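PDB 4YIV: apical membrane antigen AMA1 from Toxoplasma gondii ME49, which takes part in host cell invasion as an essential microneme protein of the moving junction, the ring between the plasma membranes of the parasite's apical tip and the host cell. Local coordinates for residues A[100-105]-A[167-172]; A[139-144]-A[154-159]; A[232-237]-A[328-333]. All blocks are in the same frame, centred on the assembly; numbering follows the deposited sequence.

Interaction 1: A[100-105]-A[167-172]; sequences GFNLNF and LCHILY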
loop_
_atom_site.group_PDB
_atom_site.type_symbol
_atom_site.label_atom_id
_atom_site.label_comp_id
_atom_site.label_asym_id
_atom_site.label_seq_id
_atom_site.Cartn_x
_atom_site.Cartn_y
_atom_site.Cartn_z
ATOM N N GLY A 100 -8.161 17.721 10.183
ATOM C CA GLY A 100 -7.874 16.501 9.446
ATOM C C GLY A 100 -8.259 15.269 10.228
ATOM O O GLY A 100 -9.289 15.243 10.933
ATOM N N PHE A 101 -7.434 14.233 10.100
ATOM C CA PHE A 101 -7.781 12.900 10.574
ATOM C C PHE A 101 -6.984 12.504 11.810
ATOM O O PHE A 101 -7.305 11.498 12.437
ATOM C CB PHE A 101 -7.523 11.854 9.503
ATOM C CG PHE A 101 -8.527 11.819 8.370
ATOM C CD1 PHE A 101 -9.504 12.786 8.201
ATOM C CD2 PHE A 101 -8.465 10.788 7.465
ATOM C CE1 PHE A 101 -10.400 12.691 7.145
ATOM C CE2 PHE A 101 -9.325 10.697 6.417
ATOM C CZ PHE A 101 -10.319 11.657 6.262
ATOM N N ASN A 102 -5.934 13.261 12.104
ATOM C CA ASN A 102 -5.026 12.960 13.201
ATOM C C ASN A 102 -5.648 12.962 14.585
ATOM O O ASN A 102 -6.415 13.849 14.931
ATOM C CB ASN A 102 -3.841 13.928 13.165
ATOM C CG ASN A 102 -2.730 13.526 14.108
ATOM O OD1 ASN A 102 -2.056 12.527 13.896
ATOM N ND2 ASN A 102 -2.527 14.316 15.149
ATOM N N LEU A 103 -5.289 11.962 15.378
ATOM C CA LEU A 103 -5.812 11.849 16.721
ATOM C C LEU A 103 -5.258 13.019 17.520
ATOM O O LEU A 103 -4.055 13.230 17.565
ATOM C CB LEU A 103 -5.379 10.512 17.315
ATOM C CG LEU A 103 -5.753 10.193 18.755
ATOM C CD1 LEU A 103 -6.020 8.706 18.881
ATOM C CD2 LEU A 103 -4.611 10.599 19.665
ATOM N N ASN A 104 -6.153 13.773 18.147
ATOM C CA ASN A 104 -5.767 14.953 18.915
ATOM C C ASN A 104 -5.745 14.793 20.428
ATOM O O ASN A 104 -5.522 15.757 21.146
ATOM C CB ASN A 104 -6.643 16.143 18.532
ATOM C CG ASN A 104 -8.058 16.011 19.046
ATOM O OD1 ASN A 104 -8.402 15.035 19.701
ATOM N ND2 ASN A 104 -8.881 17.004 18.761
ATOM N N PHE A 105 -5.983 13.581 20.904
ATOM C CA PHE A 105 -5.985 13.309 22.336
ATOM C C PHE A 105 -4.629 13.509 22.996
ATOM O O PHE A 105 -3.580 13.420 22.347
ATOM C CB PHE A 105 -6.451 11.877 22.613
ATOM C CG PHE A 105 -7.842 11.570 22.119
ATOM C CD1 PHE A 105 -8.780 12.570 21.961
ATOM C CD2 PHE A 105 -8.206 10.269 21.811
ATOM C CE1 PHE A 105 -10.056 12.277 21.499
ATOM C CE2 PHE A 105 -9.475 9.979 21.352
ATOM C CZ PHE A 105 -10.394 10.984 21.198
ATOM N N LEU A 167 7.876 10.933 11.976
ATOM C CA LEU A 167 6.726 11.107 12.861
ATOM C C LEU A 167 5.714 10.015 12.562
ATOM O O LEU A 167 5.431 9.759 11.396
ATOM C CB LEU A 167 6.056 12.467 12.651
ATOM C CG LEU A 167 6.875 13.657 13.119
ATOM C CD1 LEU A 167 6.130 14.926 12.775
ATOM C CD2 LEU A 167 7.142 13.552 14.618
ATOM N N CYS A 168 5.147 9.455 13.620
ATOM C CA CYS A 168 4.141 8.403 13.536
ATOM C C CYS A 168 2.764 8.993 13.872
ATOM O O CYS A 168 2.496 9.389 15.011
ATOM C CB CYS A 168 4.500 7.264 14.486
ATOM S SG CYS A 168 3.459 5.778 14.279
ATOM N N HIS A 169 1.925 9.105 12.853
ATOM C CA HIS A 169 0.546 9.574 13.011
ATOM C C HIS A 169 -0.410 8.446 13.242
ATOM O O HIS A 169 -0.451 7.526 12.444
ATOM C CB HIS A 169 0.065 10.309 11.749
ATOM C CG HIS A 169 0.815 11.573 11.469
ATOM N ND1 HIS A 169 0.406 12.795 11.957
ATOM C CD2 HIS A 169 1.941 11.803 10.758
ATOM C CE1 HIS A 169 1.260 13.724 11.568
ATOM N NE2 HIS A 169 2.201 13.149 10.846
ATOM N N ILE A 170 -1.227 8.591 14.275
ATOM C CA ILE A 170 -2.354 7.717 14.547
ATOM C C ILE A 170 -3.581 8.452 14.059
ATOM O O ILE A 170 -3.818 9.571 14.487
ATOM C CB ILE A 170 -2.511 7.403 16.051
ATOM C CG1 ILE A 170 -1.262 6.734 16.616
ATOM C CG2 ILE A 170 -3.747 6.514 16.271
ATOM C CD1 ILE A 170 -0.838 5.522 15.894
ATOM N N LEU A 171 -4.345 7.837 13.161
ATOM C CA LEU A 171 -5.513 8.499 12.590
ATOM C C LEU A 171 -6.798 8.110 13.304
ATOM O O LEU A 171 -7.291 6.999 13.166
ATOM C CB LEU A 171 -5.649 8.158 11.104
ATOM C CG LEU A 171 -4.457 8.487 10.212
ATOM C CD1 LEU A 171 -4.843 8.265 8.771
ATOM C CD2 LEU A 171 -3.927 9.926 10.427
ATOM N N TYR A 172 -7.333 9.043 14.063
ATOM C CA TYR A 172 -8.630 8.880 14.696
ATOM C C TYR A 172 -9.752 8.661 13.669
ATOM O O TYR A 172 -10.699 7.934 13.936
ATOM C CB TYR A 172 -8.918 10.092 15.545
ATOM C CG TYR A 172 -10.233 10.015 16.294
ATOM C CD1 TYR A 172 -10.351 9.255 17.451
ATOM C CD2 TYR A 172 -11.354 10.679 15.828
ATOM C CE1 TYR A 172 -11.531 9.181 18.133
ATOM C CE2 TYR A 172 -12.557 10.613 16.508
ATOM C CZ TYR A 172 -12.634 9.857 17.665
ATOM O OH TYR A 172 -13.816 9.765 18.356
#

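Interaction 2: A[139-144]-A[154-159]; sequences FAFKTV and KYRYPF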
loop_
_atom_site.group_PDB
_atom_site.type_symbol
_atom_site.label_atom_id
_atom_site.label_comp_id
_atom_site.label_asym_id
_atom_site.label_seq_id
_atom_site.Cartn_x
_atom_site.Cartn_y
_atom_site.Cartn_z
ATOM N N PHE A 139 3.619 0.738 17.310
ATOM C CA PHE A 139 3.008 1.769 18.122
ATOM C C PHE A 139 1.501 1.850 17.873
ATOM O O PHE A 139 0.703 1.959 18.811
ATOM C CB PHE A 139 3.651 3.114 17.831
ATOM C CG PHE A 139 3.062 4.238 18.614
ATOM C CD1 PHE A 139 3.112 4.231 19.995
ATOM C CD2 PHE A 139 2.463 5.315 17.960
ATOM C CE1 PHE A 139 2.551 5.277 20.731
ATOM C CE2 PHE A 139 1.893 6.367 18.681
ATOM C CZ PHE A 139 1.942 6.359 20.052
ATOM N N ALA A 140 1.117 1.777 16.607
ATOM C CA ALA A 140 -0.313 1.764 16.256
ATOM C C ALA A 140 -0.979 0.470 16.773
ATOM O O ALA A 140 -2.099 0.498 17.318
ATOM C CB ALA A 140 -0.478 1.894 14.749
ATOM N N PHE A 141 -0.291 -0.651 16.645
ATOM C CA PHE A 141 -0.878 -1.916 17.107
ATOM C C PHE A 141 -1.106 -1.902 18.627
ATOM O O PHE A 141 -2.082 -2.484 19.123
ATOM C CB PHE A 141 -0.017 -3.114 16.731
ATOM C CG PHE A 141 -0.648 -4.420 17.101
ATOM C CD1 PHE A 141 -1.747 -4.909 16.392
ATOM C CD2 PHE A 141 -0.184 -5.143 18.203
ATOM C CE1 PHE A 141 -2.352 -6.115 16.758
ATOM C CE2 PHE A 141 -0.789 -6.346 18.578
ATOM C CZ PHE A 141 -1.871 -6.833 17.860
ATOM N N LYS A 142 -0.242 -1.190 19.358
ATOM C CA LYS A 142 -0.364 -1.109 20.807
ATOM C C LYS A 142 -1.221 0.055 21.297
ATOM O O LYS A 142 -1.318 0.284 22.492
ATOM C CB LYS A 142 1.049 -1.047 21.414
ATOM C CG LYS A 142 1.778 -2.356 21.187
ATOM C CD LYS A 142 3.217 -2.363 21.715
ATOM C CE LYS A 142 3.827 -3.733 21.453
ATOM N NZ LYS A 142 5.202 -3.881 21.982
ATOM N N THR A 143 -1.870 0.752 20.370
ATOM C CA THR A 143 -2.757 1.880 20.666
ATOM C C THR A 143 -4.207 1.464 20.316
ATOM O O THR A 143 -4.506 1.139 19.168
ATOM C CB THR A 143 -2.351 3.168 19.854
ATOM O OG1 THR A 143 -1.006 3.579 20.183
ATOM C CG2 THR A 143 -3.274 4.326 20.140
ATOM N N VAL A 144 -5.098 1.435 21.295
ATOM C CA VAL A 144 -6.489 1.060 21.024
ATOM C C VAL A 144 -7.391 2.240 21.338
ATOM O O VAL A 144 -7.038 3.093 22.151
ATOM C CB VAL A 144 -6.964 -0.156 21.860
ATOM C CG1 VAL A 144 -6.288 -1.444 21.393
ATOM C CG2 VAL A 144 -6.766 0.111 23.379
ATOM N N LYS A 154 -10.998 -3.179 21.524
ATOM C CA LYS A 154 -10.153 -3.881 20.569
ATOM C C LYS A 154 -10.067 -3.181 19.194
ATOM O O LYS A 154 -9.535 -3.762 18.243
ATOM C CB LYS A 154 -10.653 -5.299 20.385
ATOM C CG LYS A 154 -10.606 -6.131 21.693
ATOM C CD LYS A 154 -10.469 -7.623 21.418
ATOM C CE LYS A 154 -10.611 -8.449 22.695
ATOM N NZ LYS A 154 -10.447 -9.910 22.412
ATOM N N TYR A 155 -10.565 -1.943 19.106
ATOM C CA TYR A 155 -10.505 -1.178 17.853
ATOM C C TYR A 155 -9.132 -0.526 17.787
ATOM O O TYR A 155 -8.745 0.175 18.725
ATOM C CB TYR A 155 -11.586 -0.091 17.782
ATOM C CG TYR A 155 -11.694 0.494 16.379
ATOM C CD1 TYR A 155 -10.764 1.427 15.913
ATOM C CD2 TYR A 155 -12.670 0.053 15.502
ATOM C CE1 TYR A 155 -10.839 1.932 14.626
ATOM C CE2 TYR A 155 -12.753 0.547 14.215
ATOM C CZ TYR A 155 -11.811 1.481 13.779
ATOM O OH TYR A 155 -11.829 1.989 12.503
ATOM N N ARG A 156 -8.409 -0.739 16.697
ATOM C CA ARG A 156 -7.114 -0.103 16.514
ATOM C C ARG A 156 -7.123 0.835 15.295
ATOM O O ARG A 156 -7.552 0.456 14.195
ATOM C CB ARG A 156 -6.025 -1.171 16.360
ATOM C CG ARG A 156 -5.861 -2.032 17.557
ATOM C CD ARG A 156 -4.883 -3.134 17.247
ATOM N NE ARG A 156 -4.523 -3.899 18.431
ATOM C CZ ARG A 156 -5.216 -4.926 18.924
ATOM N NH1 ARG A 156 -6.347 -5.346 18.341
ATOM N NH2 ARG A 156 -4.762 -5.537 20.009
ATOM N N TYR A 157 -6.671 2.068 15.504
ATOM C CA TYR A 157 -6.628 3.061 14.442
ATOM C C TYR A 157 -5.518 2.774 13.449
ATOM O O TYR A 157 -4.456 2.245 13.841
ATOM C CB TYR A 157 -6.396 4.455 15.019
ATOM C CG TYR A 157 -7.387 4.868 16.051
ATOM C CD1 TYR A 157 -8.701 5.213 15.708
ATOM C CD2 TYR A 157 -7.006 4.939 17.374
ATOM C CE1 TYR A 157 -9.602 5.601 16.693
ATOM C CE2 TYR A 157 -7.878 5.328 18.347
ATOM C CZ TYR A 157 -9.175 5.664 18.014
ATOM O OH TYR A 157 -10.033 6.055 19.032
ATOM N N PRO A 158 -5.732 3.155 12.174
ATOM C CA PRO A 158 -4.652 3.080 11.192
ATOM C C PRO A 158 -3.604 4.176 11.439
ATOM O O PRO A 158 -3.802 5.085 12.269
ATOM C CB PRO A 158 -5.386 3.236 9.859
ATOM C CG PRO A 158 -6.546 4.147 10.198
ATOM C CD PRO A 158 -6.973 3.711 11.585
ATOM N N PHE A 159 -2.463 4.055 10.778
ATOM C CA PHE A 159 -1.380 4.996 10.990
ATOM C C PHE A 159 -0.887 5.551 9.668
ATOM O O PHE A 159 -1.091 4.950 8.617
ATOM C CB PHE A 159 -0.170 4.340 11.737
ATOM C CG PHE A 159 0.571 3.336 10.914
ATOM C CD1 PHE A 159 0.173 2.018 10.900
ATOM C CD2 PHE A 159 1.657 3.711 10.123
ATOM C CE1 PHE A 159 0.829 1.072 10.128
ATOM C CE2 PHE A 159 2.327 2.763 9.342
ATOM C CZ PHE A 159 1.901 1.424 9.354
HETATM O O HOH W 1 -2.465 -4.367 21.194
#

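Interaction 3: A[232-237]-A[328-333]; sequences ALRGYR and AAVSYT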
loop_
_atom_site.group_PDB
_atom_site.type_symbol
_atom_site.label_atom_id
_atom_site.label_comp_id
_atom_site.label_asym_id
_atom_site.label_seq_id
_atom_site.Cartn_x
_atom_site.Cartn_y
_atom_site.Cartn_z
ATOM N N ALA A 232 9.081 -1.050 -6.039
ATOM C CA ALA A 232 8.978 -1.363 -7.470
ATOM C C ALA A 232 10.080 -2.366 -7.874
ATOM O O ALA A 232 11.138 -2.455 -7.236
ATOM C CB ALA A 232 9.090 -0.103 -8.279
ATOM N N LEU A 233 9.821 -3.135 -8.912
ATOM C CA LEU A 233 10.772 -4.143 -9.377
ATOM C C LEU A 233 11.228 -3.793 -10.782
ATOM O O LEU A 233 10.482 -3.924 -11.754
ATOM C CB LEU A 233 10.143 -5.545 -9.336
ATOM C CG LEU A 233 10.930 -6.711 -9.954
ATOM C CD1 LEU A 233 12.149 -7.019 -9.127
ATOM C CD2 LEU A 233 10.075 -7.958 -10.069
ATOM N N ARG A 234 12.477 -3.353 -10.879
ATOM C CA ARG A 234 13.022 -2.853 -12.129
ATOM C C ARG A 234 13.495 -4.013 -12.983
ATOM O O ARG A 234 14.069 -4.957 -12.447
ATOM C CB ARG A 234 14.192 -1.885 -11.855
ATOM C CG ARG A 234 14.746 -1.217 -13.091
ATOM C CD ARG A 234 15.715 -0.094 -12.747
ATOM N NE ARG A 234 16.846 -0.580 -11.961
ATOM C CZ ARG A 234 18.036 -0.915 -12.458
ATOM N NH1 ARG A 234 18.290 -0.809 -13.759
ATOM N NH2 ARG A 234 18.985 -1.354 -11.638
ATOM N N GLY A 235 13.244 -3.947 -14.293
ATOM C CA GLY A 235 13.843 -4.872 -15.250
ATOM C C GLY A 235 13.126 -6.194 -15.455
ATOM O O GLY A 235 13.652 -7.125 -16.075
ATOM N N TYR A 236 11.902 -6.289 -14.955
ATOM C CA TYR A 236 11.128 -7.518 -15.092
ATOM C C TYR A 236 9.649 -7.160 -15.253
ATOM O O TYR A 236 9.209 -6.160 -14.674
ATOM C CB TYR A 236 11.301 -8.426 -13.879
ATOM C CG TYR A 236 12.684 -9.041 -13.711
ATOM C CD1 TYR A 236 13.007 -10.271 -14.285
ATOM C CD2 TYR A 236 13.648 -8.407 -12.945
ATOM C CE1 TYR A 236 14.279 -10.837 -14.107
ATOM C CE2 TYR A 236 14.907 -8.964 -12.763
ATOM C CZ TYR A 236 15.218 -10.172 -13.347
ATOM O OH TYR A 236 16.475 -10.702 -13.154
ATOM N N ARG A 237 8.936 -7.959 -16.056
ATOM C CA ARG A 237 7.463 -7.946 -16.149
ATOM C C ARG A 237 6.874 -9.050 -15.319
ATOM O O ARG A 237 7.328 -10.200 -15.391
ATOM C CB ARG A 237 6.993 -8.147 -17.583
ATOM C CG ARG A 237 7.499 -7.156 -18.559
ATOM C CD ARG A 237 6.988 -7.521 -19.963
ATOM N NE ARG A 237 7.439 -6.574 -20.976
ATOM C CZ ARG A 237 6.965 -6.521 -22.209
ATOM N NH1 ARG A 237 7.445 -5.622 -23.045
ATOM N NH2 ARG A 237 5.992 -7.343 -22.585
ATOM N N ALA A 328 13.583 -2.556 -19.990
ATOM C CA ALA A 328 12.863 -1.297 -20.094
ATOM C C ALA A 328 11.599 -1.275 -19.201
ATOM O O ALA A 328 10.963 -0.239 -19.062
ATOM C CB ALA A 328 12.478 -1.039 -21.525
ATOM N N ALA A 329 11.273 -2.408 -18.588
ATOM C CA ALA A 329 10.038 -2.545 -17.813
ATOM C C ALA A 329 10.262 -2.249 -16.332
ATOM O O ALA A 329 11.369 -2.395 -15.830
ATOM C CB ALA A 329 9.464 -3.963 -17.986
ATOM N N VAL A 330 9.194 -1.852 -15.638
ATOM C CA VAL A 330 9.171 -1.817 -14.173
ATOM C C VAL A 330 7.806 -2.351 -13.730
ATOM O O VAL A 330 6.773 -1.880 -14.240
ATOM C CB VAL A 330 9.378 -0.381 -13.596
ATOM C CG1 VAL A 330 9.396 -0.425 -12.061
ATOM C CG2 VAL A 330 10.670 0.255 -14.117
ATOM N N SER A 331 7.827 -3.316 -12.811
ATOM C CA SER A 331 6.616 -3.884 -12.211
ATOM C C SER A 331 6.284 -3.256 -10.870
ATOM O O SER A 331 7.143 -3.147 -9.979
ATOM C CB SER A 331 6.778 -5.394 -12.079
ATOM O OG SER A 331 6.775 -6.015 -13.367
ATOM N N TYR A 332 5.018 -2.843 -10.756
ATOM C CA TYR A 332 4.454 -2.095 -9.633
ATOM C C TYR A 332 3.307 -2.849 -9.006
ATOM O O TYR A 332 2.679 -3.683 -9.659
ATOM C CB TYR A 332 3.919 -0.737 -10.091
ATOM C CG TYR A 332 4.964 0.172 -10.716
ATOM C CD1 TYR A 332 6.009 0.709 -9.951
ATOM C CD2 TYR A 332 4.913 0.479 -12.058
ATOM C CE1 TYR A 332 6.960 1.543 -10.529
ATOM C CE2 TYR A 332 5.856 1.319 -12.641
ATOM C CZ TYR A 332 6.876 1.843 -11.868
ATOM O OH TYR A 332 7.803 2.667 -12.461
ATOM N N THR A 333 3.021 -2.554 -7.748
ATOM C CA THR A 333 1.767 -2.982 -7.164
ATOM C C THR A 333 1.114 -1.827 -6.466
ATOM O O THR A 333 1.736 -0.777 -6.193
ATOM C CB THR A 333 1.932 -4.141 -6.142
ATOM O OG1 THR A 333 2.415 -3.631 -4.900
ATOM C CG2 THR A 333 2.866 -5.180 -6.665
#

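Interaction 1: A[100-105]-A[167-172]
The imidazole of His-169 meets the amide of Asn-102 at its edge: ND1 donates to OD1 over 3.1 Å with the oxygen practically in the ring plane, while amide and ring planes stand 80° apart. Relative to the amide, ND1 lies above the carbonyl plane and off the lone pairs. At the other end of the contact the rings of Phe-105 and Tyr-172 meet obliquely, planes at 71°, with CZ of Phe-105 3.7 Å from CE1 of Tyr-172. Between these two meetings lies a single beta bridge, Asn-102 with Leu-171, which ties a loop to the end of strand 167-170 in the five-stranded antiparallel sheet of what is probably a PAN-type module. The touching parts run nearly at right angles, consistent with a single bridge. Beside it, Leu-103 N donates to Ile-170 O, 2.9 Å. Asn-102 is the polar centre of this buried site. Its amide swings back to the strand because chi1, -169°, sets CG opposite the backbone N; there OD1 also takes a hydrogen bond from Ser-114 and ND2 is held by Asp-83. Held at both ends, the amide can hardly rotate. Ser-114 in turn bonds the backbone N of Ile-170, so one hydroxyl serves loop and strand together. Leucine and isoleucine add the apolar share: Leu-103 lies beside Ile-170, pointing the same way, with CD1 4.1 Å from CG2, and its CB touches CB of Tyr-172. On the Phe-101 side of the bridge, Leu-171 CA approaches Phe-101 O at 3.5 Å in a CA-H...O contact.

Interaction 2: A[139-144]-A[154-159]
Where the chain leaves helix 132-141 at Lys-142 it swings Val-144 alongside Arg-156, their CA atoms 4.7 Å apart, and Val-144 CA makes a CA-H...O contact of 3.3 Å with Tyr-155 O. The side chain of Arg-156 reaches back to the helix end. Extended from CG to NE, it lays its guanidinium flat on the ring of Phe-141, planes 9° apart, in an off-centre cation-pi stack; NE sits over the ring toward its rim, 3.5 Å from CE1 of Phe-141. Val-144 CG1 lies over the other face of the guanidinium, toward its rim. The same NE donates to Phe-141 O, 2.9 Å, in the carbonyl plane and on a lone pair. A water bridges that oxygen to NH2 of Arg-156, and NH1 is hydrogen-bonded to Tyr-216 OH, so the group is fixed in its plane as well as on both faces. A positive charge here would probably be favoured by the C-terminal end of the helix. Thr-143 OG1 closes the turn on Phe-139 O, 2.7 Å. Deeper in, Ala-140 CB packs on CB of Phe-159, the first residue of strand 159-162. Ala-140 from the helix and Tyr-157 from the loop both touch Ile-170 of strand 167-170, so helix end and loop pack together on the sheet.

Interaction 3: A[232-237]-A[328-333]
The methyl of Ala-232 meets the ring of Tyr-332 obliquely at the start of an antiparallel pairing, CB 3.5 Å from CE1. The ring reaches it because CG of Tyr-332 stands beside the backbone N (chi1 -60°), bending back toward the neighbouring strand. CG1 of Val-330 approaches the same methyl at 3.8 Å, so the methyl of Ala-232 is held between Tyr-332 and Val-330. From here the side chains alternate: Leu-233 and Ser-331, a hydrogen-bonded pair, lie on one face of the sheet, while Arg-234 and Val-330, a non-hydrogen-bonded pair, lie on the other. In the Leu-233 and Ser-331 pair each backbone N donates to the other's O, both bonds 2.9 Å, and Gly-235 N follows with a bond to Ala-329 O. At Gly-235, with its positive phi of 85°, the chain turns a corner and leaves this sheet for strand 236-242. Ser-331 spans that corner: its hydroxyl, beside its own backbone N, donates to Tyr-236 O over 2.8 Å and weakly accepts from Phe-238 N. Past the corner Arg-237 runs out extended, its CG against Ala-329 CB at 3.8 Å, with that methyl also at the edge of the guanidinium. The charge is paired with Asp-326 through a salt bridge from NE. Strand 233-234 thus forms the outer edge of a five-stranded antiparallel sheet next to strand 329-333, while strand 236-242 passes into a separate three-stranded one. Helix 263-272 touches Tyr-332, and a five-stranded antiparallel sheet with this helix beside it is consistent with a PAN fold, probably that of the second ectodomain of AMA1.

Interactions 1 and 2 belong to one module and touch: Leu-171 N lies 2.9 Å from Pro-158 O, probably hydrogen-bonded, and Ile-170 packs on Tyr-157. Segment 167-172 is therefore gripped from the loop by interaction 1 and is also met by residues 157-159 and the helix end of interaction 2, which is nested within the chain closed by the first. Interaction 3 sits on the other side of the molecule, centre to centre 33 to 34 Å away, in a second sheet with the same strand order. Chemistry follows place. A buried amide organises interaction 1, a partly exposed stacked guanidinium interaction 2, and regular backbone pairing the largely buried interaction 3.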